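Local coordinates for hypothetical protein TTHA1785 (Thermus thermophilus, PDB 2EPG) that probably joins RNA ends in tRNA splicing and RNA repair, as a manganese-dependent, GTP-using RNA ligase of the RtcB family, at residues P188-D193 with A296-A301; L232-F237 with V393-E398; W78-P83 with V276-A281. All blocks are in the same frame, centred on the assembly; numbering follows the deposited sequence.

Contact 1. Residues P188-D193 with A296-A301; sequences PWANPD and AMAAAA
Ala190, in the loop between helices 164-169 and 197-203 of this RtcB-family chain, lies across the alanine-rich face of the long helix 288-321, making a loop-on-helix packing of alanine methyls against methyls and backbone. Its CB packs on the Ala299 backbone, 3.5 Å from Ala299 N, with the two methyls, Ala190 CB and Ala299 CB, 4.0 Å apart. On the other flank the Ala298 methyl, which points at the loop, is pressed against the peptide that leads into Ala190: Ala298 CB is 3.2 Å from Ala190 N and 3.8 Å from Trp189 C. The alpha carbons of Ala190 and Ala299 come within 4.3 Å, an approach that side chains as short as these permit.

Beyond Ala190 the loop turns. Asn191, its CG trans to the backbone N (chi1 -179°), accepts the Asp193 N-H on OD1 at 2.6 Å in an Asx turn, the donor tilted 27° from the carbonyl plane. Backbone bonding between Asn191 and Gln295 ties this turn to the helix just before Ala296, while Pro192 rests on helix 153-162. No hydrogen bond spans 188-193 and 296-301 themselves, so between them the fit depends on van der Waals contact and on the small size of the three alanines.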
ATOM      1  N   PRO A 188      -8.946 -12.648   4.598  1.00 33.20           N
ATOM      2  CA  PRO A 188      -9.841 -13.688   5.114  1.00 37.13           C
ATOM      3  C   PRO A 188     -10.845 -13.377   6.214  1.00 39.43           C
ATOM      4  O   PRO A 188     -11.826 -14.095   6.350  1.00 41.85           O
ATOM      5  CB  PRO A 188      -8.872 -14.784   5.546  1.00 37.33           C
ATOM      6  CG  PRO A 188      -7.672 -13.978   6.009  1.00 37.46           C
ATOM      7  CD  PRO A 188      -7.537 -12.972   4.893  1.00 33.01           C
ATOM      8  N   TRP A 189     -10.642 -12.329   6.997  1.00 42.19           N
ATOM      9  CA  TRP A 189     -11.582 -12.095   8.087  1.00 46.59           C
ATOM     10  C   TRP A 189     -12.732 -11.111   7.866  1.00 45.82           C
ATOM     11  O   TRP A 189     -13.566 -10.918   8.756  1.00 46.35           O
ATOM     12  CB  TRP A 189     -10.793 -11.720   9.346  1.00 52.80           C
ATOM     13  CG  TRP A 189      -9.898 -12.835   9.837  1.00 58.91           C
ATOM     14  CD1 TRP A 189      -8.725 -12.701  10.527  1.00 61.57           C
ATOM     15  CD2 TRP A 189     -10.112 -14.249   9.685  1.00 61.39           C
ATOM     16  NE1 TRP A 189      -8.193 -13.938  10.808  1.00 63.47           N
ATOM     17  CE2 TRP A 189      -9.025 -14.906  10.302  1.00 63.61           C
ATOM     18  CE3 TRP A 189     -11.114 -15.025   9.083  1.00 62.52           C
ATOM     19  CZ2 TRP A 189      -8.914 -16.304  10.339  1.00 64.85           C
ATOM     20  CZ3 TRP A 189     -11.001 -16.414   9.119  1.00 63.55           C
ATOM     21  CH2 TRP A 189      -9.908 -17.036   9.740  1.00 64.57           C
ATOM     22  N   ALA A 190     -12.810 -10.519   6.679  1.00 43.44           N
ATOM     23  CA  ALA A 190     -13.863  -9.549   6.398  1.00 40.61           C
ATOM     24  C   ALA A 190     -15.246  -9.991   6.857  1.00 39.40           C
ATOM     25  O   ALA A 190     -15.620 -11.145   6.696  1.00 37.27           O
ATOM     26  CB  ALA A 190     -13.898  -9.231   4.915  1.00 41.18           C
ATOM     27  N   ASN A 191     -15.986  -9.052   7.443  1.00 36.73           N
ATOM     28  CA  ASN A 191     -17.350  -9.275   7.901  1.00 36.78           C
ATOM     29  C   ASN A 191     -18.095  -7.961   7.704  1.00 36.21           C
ATOM     30  O   ASN A 191     -17.932  -7.029   8.484  1.00 36.52           O
ATOM     31  CB  ASN A 191     -17.401  -9.634   9.388  1.00 36.05           C
ATOM     32  CG  ASN A 191     -18.818  -9.893   9.872  1.00 38.04           C
ATOM     33  OD1 ASN A 191     -19.788  -9.383   9.302  1.00 37.26           O
ATOM     34  ND2 ASN A 191     -18.944 -10.686  10.931  1.00 37.01           N
ATOM     35  N   PRO A 192     -18.935  -7.867   6.669  1.00 36.88           N
ATOM     36  CA  PRO A 192     -19.650  -6.601   6.479  1.00 37.03           C
ATOM     37  C   PRO A 192     -20.515  -6.192   7.674  1.00 35.61           C
ATOM     38  O   PRO A 192     -20.787  -5.015   7.858  1.00 36.00           O
ATOM     39  CB  PRO A 192     -20.490  -6.854   5.220  1.00 37.17           C
ATOM     40  CG  PRO A 192     -19.782  -7.982   4.531  1.00 36.20           C
ATOM     41  CD  PRO A 192     -19.358  -8.861   5.669  1.00 36.86           C
ATOM     42  N   ASP A 193     -20.936  -7.154   8.492  1.00 36.16           N
ATOM     43  CA  ASP A 193     -21.777  -6.833   9.651  1.00 37.27           C
ATOM     44  C   ASP A 193     -21.102  -5.873  10.622  1.00 37.00           C
ATOM     45  O   ASP A 193     -21.782  -5.131  11.335  1.00 37.01           O
ATOM     46  CB  ASP A 193     -22.173  -8.103  10.412  1.00 40.69           C
ATOM     47  CG  ASP A 193     -23.075  -9.025   9.596  1.00 45.10           C
ATOM     48  OD1 ASP A 193     -23.199 -10.214   9.971  1.00 45.62           O
ATOM     49  OD2 ASP A 193     -23.663  -8.561   8.587  1.00 47.16           O
ATOM     50  N   ALA A 296     -13.953  -5.595  10.206  1.00 27.16           N
ATOM     51  CA  ALA A 296     -14.417  -4.441   9.430  1.00 26.71           C
ATOM     52  C   ALA A 296     -13.273  -3.865   8.571  1.00 26.51           C
ATOM     53  O   ALA A 296     -13.478  -3.369   7.456  1.00 23.01           O
ATOM     54  CB  ALA A 296     -14.955  -3.364  10.387  1.00 26.07           C
HETATM   55  N   MSE A 297     -12.066  -3.916   9.115  1.00 26.99           N
HETATM   56  CA  MSE A 297     -10.891  -3.419   8.400  1.00 30.01           C
HETATM   57  C   MSE A 297     -10.654  -4.313   7.185  1.00 26.35           C
HETATM   58  O   MSE A 297     -10.358  -3.835   6.102  1.00 26.65           O
HETATM   59  CB  MSE A 297      -9.674  -3.435   9.331  1.00 30.53           C
HETATM   60  CG  MSE A 297      -8.427  -2.837   8.739  1.00 40.20           C
HETATM   61 SE   MSE A 297      -6.965  -4.111   8.959  1.00 54.14          SE
HETATM   62  CE  MSE A 297      -6.487  -3.712  10.764  1.00 50.68           C
ATOM     63  N   ALA A 298     -10.808  -5.617   7.378  1.00 27.22           N
ATOM     64  CA  ALA A 298     -10.633  -6.560   6.288  1.00 28.18           C
ATOM     65  C   ALA A 298     -11.665  -6.298   5.196  1.00 27.63           C
ATOM     66  O   ALA A 298     -11.362  -6.426   4.009  1.00 28.15           O
ATOM     67  CB  ALA A 298     -10.775  -8.003   6.805  1.00 27.06           C
ATOM     68  N   ALA A 299     -12.885  -5.952   5.604  1.00 26.44           N
ATOM     69  CA  ALA A 299     -13.956  -5.671   4.649  1.00 27.02           C
ATOM     70  C   ALA A 299     -13.583  -4.411   3.865  1.00 24.89           C
ATOM     71  O   ALA A 299     -13.748  -4.344   2.651  1.00 25.52           O
ATOM     72  CB  ALA A 299     -15.297  -5.471   5.387  1.00 26.78           C
ATOM     73  N   ALA A 300     -13.054  -3.418   4.566  1.00 24.36           N
ATOM     74  CA  ALA A 300     -12.646  -2.196   3.906  1.00 24.00           C
ATOM     75  C   ALA A 300     -11.505  -2.518   2.923  1.00 25.97           C
ATOM     76  O   ALA A 300     -11.483  -2.026   1.796  1.00 25.22           O
ATOM     77  CB  ALA A 300     -12.185  -1.183   4.942  1.00 23.77           C
ATOM     78  N   ALA A 301     -10.558  -3.349   3.352  1.00 23.57           N
ATOM     79  CA  ALA A 301      -9.445  -3.701   2.477  1.00 24.79           C
ATOM     80  C   ALA A 301      -9.944  -4.404   1.209  1.00 22.50           C
ATOM     81  O   ALA A 301      -9.468  -4.125   0.116  1.00 22.80           O
ATOM     82  CB  ALA A 301      -8.442  -4.593   3.231  1.00 20.33           C
TER

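Contact 2. Residues L232-F237 with V393-E398; sequences LAFGLF and VLAGTE
Phe234 reaches from the Schellman motif that follows helix 228-234 onto strand 391-395, which pairs antiparallel with strands 380-383 and 474-486. From CB, which points at the strand, the side chain leaves with CG beside the backbone N (chi1 -70°), carrying the ring along the strand. CD2 meets Val393 CG1 at 3.9 Å. One atom further, CE2 comes 3.7 Å from Leu394 O, and this carbonyl oxygen lies at the ring's edge, near its plane, where the positive rim of the aromatic would probably suit it. CZ, at the tip, approaches the Ala395 methyl, with CZ to CB 4.0 Å. The ring thus spans three consecutive strand residues, it and the Val393 side chain running past one another in opposite senses; Tyr374 meets it edge-to-face.

Gly235 takes a positive phi of 73°, and the chain turns so that Leu236 also faces the strand. Leu236 and Val393 meet end on, both valine methyls touching the same leucine branch. Leu394 points the other way, to Val381. The strand begins at Ser391, which probably binds GMP, its side chain about 7 Å from that of Val393. Val393 CG1, already against Phe234, is also 4.0 Å from Leu236 CD1.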
ATOM      1  N   LEU A 232      12.972  -9.445 -15.971  1.00 29.74           N
ATOM      2  CA  LEU A 232      12.509 -10.513 -16.852  1.00 30.72           C
ATOM      3  C   LEU A 232      11.395 -11.292 -16.167  1.00 30.18           C
ATOM      4  O   LEU A 232      10.348 -11.555 -16.761  1.00 29.52           O
ATOM      5  CB  LEU A 232      13.647 -11.487 -17.177  1.00 33.70           C
ATOM      6  CG  LEU A 232      13.183 -12.716 -17.971  1.00 37.68           C
ATOM      7  CD1 LEU A 232      12.817 -12.273 -19.394  1.00 37.13           C
ATOM      8  CD2 LEU A 232      14.277 -13.788 -18.002  1.00 39.05           C
ATOM      9  N   ALA A 233      11.636 -11.674 -14.915  1.00 27.67           N
ATOM     10  CA  ALA A 233      10.650 -12.414 -14.152  1.00 28.25           C
ATOM     11  C   ALA A 233       9.350 -11.622 -13.980  1.00 29.11           C
ATOM     12  O   ALA A 233       8.277 -12.204 -14.029  1.00 29.68           O
ATOM     13  CB  ALA A 233      11.224 -12.795 -12.781  1.00 29.17           C
ATOM     14  N   PHE A 234       9.444 -10.306 -13.779  1.00 28.44           N
ATOM     15  CA  PHE A 234       8.247  -9.465 -13.599  1.00 27.65           C
ATOM     16  C   PHE A 234       7.648  -9.047 -14.940  1.00 29.00           C
ATOM     17  O   PHE A 234       6.609  -8.384 -14.970  1.00 29.07           O
ATOM     18  CB  PHE A 234       8.560  -8.164 -12.826  1.00 23.66           C
ATOM     19  CG  PHE A 234       8.876  -8.360 -11.366  1.00 24.19           C
ATOM     20  CD1 PHE A 234       8.712  -9.604 -10.749  1.00 21.09           C
ATOM     21  CD2 PHE A 234       9.363  -7.292 -10.610  1.00 22.55           C
ATOM     22  CE1 PHE A 234       9.038  -9.791  -9.409  1.00 22.84           C
ATOM     23  CE2 PHE A 234       9.694  -7.460  -9.266  1.00 21.91           C
ATOM     24  CZ  PHE A 234       9.533  -8.713  -8.658  1.00 22.00           C
ATOM     25  N   GLY A 235       8.315  -9.397 -16.037  1.00 29.10           N
ATOM     26  CA  GLY A 235       7.806  -9.027 -17.347  1.00 28.67           C
ATOM     27  C   GLY A 235       7.960  -7.543 -17.646  1.00 28.96           C
ATOM     28  O   GLY A 235       7.077  -6.931 -18.254  1.00 29.26           O
ATOM     29  N   LEU A 236       9.068  -6.956 -17.201  1.00 25.71           N
ATOM     30  CA  LEU A 236       9.341  -5.540 -17.431  1.00 26.75           C
ATOM     31  C   LEU A 236      10.487  -5.353 -18.432  1.00 27.07           C
ATOM     32  O   LEU A 236      11.428  -6.141 -18.454  1.00 27.32           O
ATOM     33  CB  LEU A 236       9.732  -4.862 -16.111  1.00 25.93           C
ATOM     34  CG  LEU A 236       8.628  -4.527 -15.108  1.00 27.03           C
ATOM     35  CD1 LEU A 236       9.238  -4.032 -13.786  1.00 24.34           C
ATOM     36  CD2 LEU A 236       7.714  -3.448 -15.728  1.00 25.66           C
ATOM     37  N   PHE A 237      10.394  -4.323 -19.268  1.00 27.86           N
ATOM     38  CA  PHE A 237      11.458  -4.001 -20.224  1.00 29.18           C
ATOM     39  C   PHE A 237      11.459  -2.497 -20.504  1.00 29.44           C
ATOM     40  O   PHE A 237      10.424  -1.841 -20.429  1.00 29.78           O
ATOM     41  CB  PHE A 237      11.328  -4.815 -21.531  1.00 28.29           C
ATOM     42  CG  PHE A 237      10.085  -4.527 -22.328  1.00 28.93           C
ATOM     43  CD1 PHE A 237      10.089  -3.547 -23.318  1.00 29.53           C
ATOM     44  CD2 PHE A 237       8.927  -5.268 -22.121  1.00 28.04           C
ATOM     45  CE1 PHE A 237       8.958  -3.311 -24.100  1.00 29.81           C
ATOM     46  CE2 PHE A 237       7.788  -5.042 -22.895  1.00 29.66           C
ATOM     47  CZ  PHE A 237       7.804  -4.060 -23.888  1.00 30.23           C
ATOM     48  N   VAL A 393      10.006   0.064  -9.104  1.00 27.15           N
ATOM     49  CA  VAL A 393       9.563  -1.293  -8.867  1.00 24.67           C
ATOM     50  C   VAL A 393      10.775  -1.933  -8.180  1.00 27.20           C
ATOM     51  O   VAL A 393      11.891  -1.897  -8.722  1.00 26.48           O
ATOM     52  CB  VAL A 393       9.273  -2.054 -10.177  1.00 24.02           C
ATOM     53  CG1 VAL A 393       8.901  -3.491  -9.849  1.00 20.98           C
ATOM     54  CG2 VAL A 393       8.136  -1.361 -10.960  1.00 22.63           C
ATOM     55  N   LEU A 394      10.563  -2.460  -6.976  1.00 23.97           N
ATOM     56  CA  LEU A 394      11.620  -3.121  -6.234  1.00 25.45           C
ATOM     57  C   LEU A 394      11.187  -4.571  -6.111  1.00 26.14           C
ATOM     58  O   LEU A 394      10.132  -4.947  -6.617  1.00 26.85           O
ATOM     59  CB  LEU A 394      11.762  -2.507  -4.831  1.00 23.30           C
ATOM     60  CG  LEU A 394      11.781  -0.970  -4.761  1.00 27.54           C
ATOM     61  CD1 LEU A 394      11.866  -0.510  -3.300  1.00 25.87           C
ATOM     62  CD2 LEU A 394      12.953  -0.426  -5.553  1.00 25.76           C
ATOM     63  N   ALA A 395      12.010  -5.388  -5.462  1.00 27.92           N
ATOM     64  CA  ALA A 395      11.672  -6.783  -5.223  1.00 27.52           C
ATOM     65  C   ALA A 395      11.967  -7.055  -3.749  1.00 27.00           C
ATOM     66  O   ALA A 395      12.929  -6.511  -3.199  1.00 26.32           O
ATOM     67  CB  ALA A 395      12.501  -7.709  -6.118  1.00 24.94           C
ATOM     68  N   GLY A 396      11.134  -7.880  -3.115  1.00 26.04           N
ATOM     69  CA  GLY A 396      11.322  -8.211  -1.710  1.00 26.40           C
ATOM     70  C   GLY A 396      12.561  -9.064  -1.500  1.00 26.92           C
ATOM     71  O   GLY A 396      12.976  -9.790  -2.396  1.00 26.65           O
ATOM     72  N   THR A 397      13.148  -9.006  -0.314  1.00 27.53           N
ATOM     73  CA  THR A 397      14.368  -9.763  -0.082  1.00 28.86           C
ATOM     74  C   THR A 397      14.296 -10.701   1.088  1.00 28.93           C
ATOM     75  O   THR A 397      13.419 -10.599   1.940  1.00 27.44           O
ATOM     76  CB  THR A 397      15.549  -8.829   0.182  1.00 27.36           C
ATOM     77  OG1 THR A 397      15.366  -8.198   1.453  1.00 26.81           O
ATOM     78  CG2 THR A 397      15.626  -7.758  -0.915  1.00 24.75           C
ATOM     79  N   GLU A 398      15.264 -11.609   1.129  1.00 30.95           N
ATOM     80  CA  GLU A 398      15.338 -12.582   2.206  1.00 32.36           C
ATOM     81  C   GLU A 398      15.714 -11.861   3.477  1.00 29.47           C
ATOM     82  O   GLU A 398      15.197 -12.182   4.547  1.00 29.70           O
ATOM     83  CB  GLU A 398      16.367 -13.675   1.863  1.00 36.27           C
ATOM     84  CG  GLU A 398      15.880 -14.624   0.765  1.00 42.28           C
ATOM     85  CD  GLU A 398      16.948 -15.602   0.284  1.00 48.01           C
ATOM     86  OE1 GLU A 398      17.883 -15.165  -0.425  1.00 48.63           O
ATOM     87  OE2 GLU A 398      16.850 -16.809   0.619  1.00 50.37           O
TER

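Contact 3. Residues W78-P83 with V276-A281; sequences WGYGFP and VDKQLA
Tyr80 lays one ring face against Gln279, where the loop joining strands 76-77 and 86-90 meets a 3-10 turn, 278-280, ahead of strand 283-284. The Gln279 CB stands almost squarely over the ring, 3.8 Å from the centroid and 7° off its normal, a CH-pi contact. From there the glutamine runs outward over the ring's rim, its amide turned 46° to the aromatic plane and NE2 just outside the CD1-CE1 edge, raised above the plane, while OE1 is directed back toward the loop. The Tyr80 ring is placed here with CG trans to its backbone N (chi1 -172°). Replacing Tyr80 with an alanine would probably uncover the CB and amide of Gln279 and leave that side chain freer to turn.

Trp78 crosses Gln279 at about a right angle, its CZ2 passing OE1 on the far side from Tyr80. Phe82 likewise crosses Leu280 nearly perpendicularly, and there the Phe82 CD1 and Leu280 CD1 atoms are 3.6 Å apart. Between these side chains Gly81, at positive phi, packs its backbone directly on the turn: its CA-H points at Gln279 O, with CA to O 3.5 Å, an approach that the lack of a CB permits. The turn itself is shaped by Asp277, whose OD2 takes the Gln279 N-H at 2.8 Å in an Asx turn, from above the carboxylate plane. Lys357 NZ hydrogen-bonds to the carbonyls of Tyr80 and Phe82. One water knits the two segments together, accepting from Gly81 N at 2.9 Å and lying 2.6 Å from Asp277 OD1 and from Gln279 OE1, both within donating range.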
ATOM      1  N   TRP A  78       5.706  12.246  10.787  1.00 46.79           N
ATOM      2  CA  TRP A  78       4.591  12.437  11.710  1.00 47.77           C
ATOM      3  C   TRP A  78       3.278  11.838  11.207  1.00 46.06           C
ATOM      4  O   TRP A  78       2.889  12.031  10.057  1.00 45.65           O
ATOM      5  CB  TRP A  78       4.386  13.933  12.001  1.00 52.28           C
ATOM      6  CG  TRP A  78       3.492  14.169  13.182  1.00 57.48           C
ATOM      7  CD1 TRP A  78       3.878  14.291  14.493  1.00 59.32           C
ATOM      8  CD2 TRP A  78       2.057  14.161  13.187  1.00 59.97           C
ATOM      9  NE1 TRP A  78       2.771  14.349  15.310  1.00 61.41           N
ATOM     10  CE2 TRP A  78       1.641  14.270  14.537  1.00 61.60           C
ATOM     11  CE3 TRP A  78       1.080  14.063  12.182  1.00 61.93           C
ATOM     12  CZ2 TRP A  78       0.284  14.285  14.910  1.00 63.21           C
ATOM     13  CZ3 TRP A  78      -0.272  14.075  12.552  1.00 63.73           C
ATOM     14  CH2 TRP A  78      -0.652  14.184  13.910  1.00 64.05           C
ATOM     15  N   GLY A  79       2.599  11.110  12.088  1.00 44.69           N
ATOM     16  CA  GLY A  79       1.328  10.502  11.737  1.00 44.02           C
ATOM     17  C   GLY A  79       0.364  10.481  12.912  1.00 42.83           C
ATOM     18  O   GLY A  79       0.624  11.084  13.948  1.00 44.22           O
ATOM     19  N   TYR A  80      -0.755   9.791  12.747  1.00 42.76           N
ATOM     20  CA  TYR A  80      -1.756   9.682  13.800  1.00 42.22           C
ATOM     21  C   TYR A  80      -1.386   8.526  14.739  1.00 39.29           C
ATOM     22  O   TYR A  80      -1.620   7.357  14.427  1.00 38.00           O
ATOM     23  CB  TYR A  80      -3.130   9.423  13.176  1.00 45.96           C
ATOM     24  CG  TYR A  80      -4.276   9.482  14.160  1.00 51.53           C
ATOM     25  CD1 TYR A  80      -4.774  10.708  14.606  1.00 53.09           C
ATOM     26  CD2 TYR A  80      -4.848   8.311  14.666  1.00 53.61           C
ATOM     27  CE1 TYR A  80      -5.818  10.768  15.533  1.00 56.08           C
ATOM     28  CE2 TYR A  80      -5.888   8.357  15.596  1.00 56.92           C
ATOM     29  CZ  TYR A  80      -6.369   9.590  16.024  1.00 57.22           C
ATOM     30  OH  TYR A  80      -7.400   9.646  16.938  1.00 59.97           O
ATOM     31  N   GLY A  81      -0.811   8.854  15.890  1.00 37.03           N
ATOM     32  CA  GLY A  81      -0.417   7.818  16.836  1.00 36.40           C
ATOM     33  C   GLY A  81       0.852   7.129  16.363  1.00 34.90           C
ATOM     34  O   GLY A  81       1.941   7.411  16.867  1.00 34.66           O
ATOM     35  N   PHE A  82       0.707   6.213  15.407  1.00 33.46           N
ATOM     36  CA  PHE A  82       1.857   5.507  14.838  1.00 31.88           C
ATOM     37  C   PHE A  82       2.456   6.427  13.786  1.00 31.43           C
ATOM     38  O   PHE A  82       1.737   7.237  13.185  1.00 30.62           O
ATOM     39  CB  PHE A  82       1.425   4.218  14.123  1.00 32.69           C
ATOM     40  CG  PHE A  82       1.073   3.077  15.043  1.00 34.72           C
ATOM     41  CD1 PHE A  82       0.121   3.230  16.041  1.00 34.17           C
ATOM     42  CD2 PHE A  82       1.689   1.835  14.893  1.00 35.64           C
ATOM     43  CE1 PHE A  82      -0.211   2.162  16.874  1.00 35.85           C
ATOM     44  CE2 PHE A  82       1.362   0.762  15.725  1.00 32.88           C
ATOM     45  CZ  PHE A  82       0.417   0.924  16.710  1.00 34.12           C
ATOM     46  N   PRO A  83       3.777   6.336  13.549  1.00 30.10           N
ATOM     47  CA  PRO A  83       4.349   7.211  12.518  1.00 29.98           C
ATOM     48  C   PRO A  83       4.039   6.652  11.133  1.00 30.89           C
ATOM     49  O   PRO A  83       3.770   5.460  10.979  1.00 29.29           O
ATOM     50  CB  PRO A  83       5.846   7.168  12.815  1.00 29.60           C
ATOM     51  CG  PRO A  83       6.028   5.765  13.347  1.00 29.80           C
ATOM     52  CD  PRO A  83       4.846   5.649  14.297  1.00 29.91           C
ATOM     53  N   VAL A 276       0.352   6.418  25.981  1.00 46.35           N
ATOM     54  CA  VAL A 276       1.123   7.644  26.200  1.00 45.80           C
ATOM     55  C   VAL A 276       0.622   8.741  25.261  1.00 45.41           C
ATOM     56  O   VAL A 276       0.852   9.923  25.487  1.00 45.42           O
ATOM     57  CB  VAL A 276       2.637   7.427  25.938  1.00 46.13           C
ATOM     58  CG1 VAL A 276       3.180   6.343  26.859  1.00 46.04           C
ATOM     59  CG2 VAL A 276       2.866   7.059  24.491  1.00 46.53           C
ATOM     60  N   ASP A 277      -0.067   8.322  24.207  1.00 45.18           N
ATOM     61  CA  ASP A 277      -0.628   9.222  23.212  1.00 45.31           C
ATOM     62  C   ASP A 277      -2.004   8.647  22.895  1.00 45.98           C
ATOM     63  O   ASP A 277      -2.113   7.492  22.493  1.00 47.15           O
ATOM     64  CB  ASP A 277       0.274   9.222  21.970  1.00 44.91           C
ATOM     65  CG  ASP A 277      -0.348   9.923  20.777  1.00 45.02           C
ATOM     66  OD1 ASP A 277       0.276   9.893  19.695  1.00 45.47           O
ATOM     67  OD2 ASP A 277      -1.450  10.499  20.906  1.00 46.03           O
ATOM     68  N   LYS A 278      -3.054   9.439  23.093  1.00 46.19           N
ATOM     69  CA  LYS A 278      -4.418   8.977  22.837  1.00 47.56           C
ATOM     70  C   LYS A 278      -4.643   8.509  21.402  1.00 46.65           C
ATOM     71  O   LYS A 278      -5.535   7.697  21.140  1.00 45.41           O
ATOM     72  CB  LYS A 278      -5.430  10.078  23.177  1.00 49.83           C
ATOM     73  CG  LYS A 278      -5.035  11.463  22.666  1.00 55.94           C
ATOM     74  CD  LYS A 278      -6.195  12.214  22.004  1.00 58.08           C
ATOM     75  CE  LYS A 278      -6.573  11.596  20.656  1.00 60.58           C
ATOM     76  NZ  LYS A 278      -7.573  12.434  19.914  1.00 62.21           N
ATOM     77  N   GLN A 279      -3.835   9.014  20.476  1.00 45.31           N
ATOM     78  CA  GLN A 279      -3.969   8.643  19.073  1.00 45.98           C
ATOM     79  C   GLN A 279      -3.471   7.216  18.832  1.00 44.26           C
ATOM     80  O   GLN A 279      -3.621   6.666  17.736  1.00 42.31           O
ATOM     81  CB  GLN A 279      -3.204   9.635  18.189  1.00 47.58           C
ATOM     82  CG  GLN A 279      -3.516  11.095  18.509  1.00 52.13           C
ATOM     83  CD  GLN A 279      -3.256  12.032  17.337  1.00 54.68           C
ATOM     84  OE1 GLN A 279      -2.171  12.036  16.751  1.00 56.37           O
ATOM     85  NE2 GLN A 279      -4.257  12.837  16.994  1.00 54.89           N
ATOM     86  N   LEU A 280      -2.893   6.626  19.872  1.00 43.48           N
ATOM     87  CA  LEU A 280      -2.380   5.257  19.823  1.00 42.89           C
ATOM     88  C   LEU A 280      -3.495   4.283  20.233  1.00 42.27           C
ATOM     89  O   LEU A 280      -3.250   3.087  20.450  1.00 42.14           O
ATOM     90  CB  LEU A 280      -1.211   5.132  20.794  1.00 43.72           C
ATOM     91  CG  LEU A 280       0.106   4.534  20.317  1.00 47.53           C
ATOM     92  CD1 LEU A 280       0.583   5.198  19.036  1.00 45.32           C
ATOM     93  CD2 LEU A 280       1.125   4.706  21.431  1.00 48.79           C
ATOM     94  N   ALA A 281      -4.712   4.810  20.346  1.00 38.92           N
ATOM     95  CA  ALA A 281      -5.883   4.035  20.740  1.00 37.52           C
ATOM     96  C   ALA A 281      -5.862   2.613  20.186  1.00 35.80           C
ATOM     97  O   ALA A 281      -5.876   2.425  18.975  1.00 36.37           O
ATOM     98  CB  ALA A 281      -7.139   4.753  20.284  1.00 38.66           C
TER
HETATM   99  O   HOH W   1       0.170  11.136  17.358  1.00 56.64           O

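How the contacts relate
Contact 2 is fully buried, whereas contacts 1 and 3 are partly exposed, and the chemistry follows. In contact 2 a helix end meets a sheet strand through large apolar groups; contact 1 sets a loop on helix 288-321 with little more than methyls; contact 3 joins two loop regions through an aromatic face, a glutamine and a bridging water. No direct hydrogen bond crosses any of them. Contacts 1 and 3 both border helix 250-265, through Ala296 and Ala300 in one and Tyr80 in the other, with nearest atoms about 10 Å apart. Contact 2 lies across the chain's centre from both, its centre about 34 Å from that of contact 3.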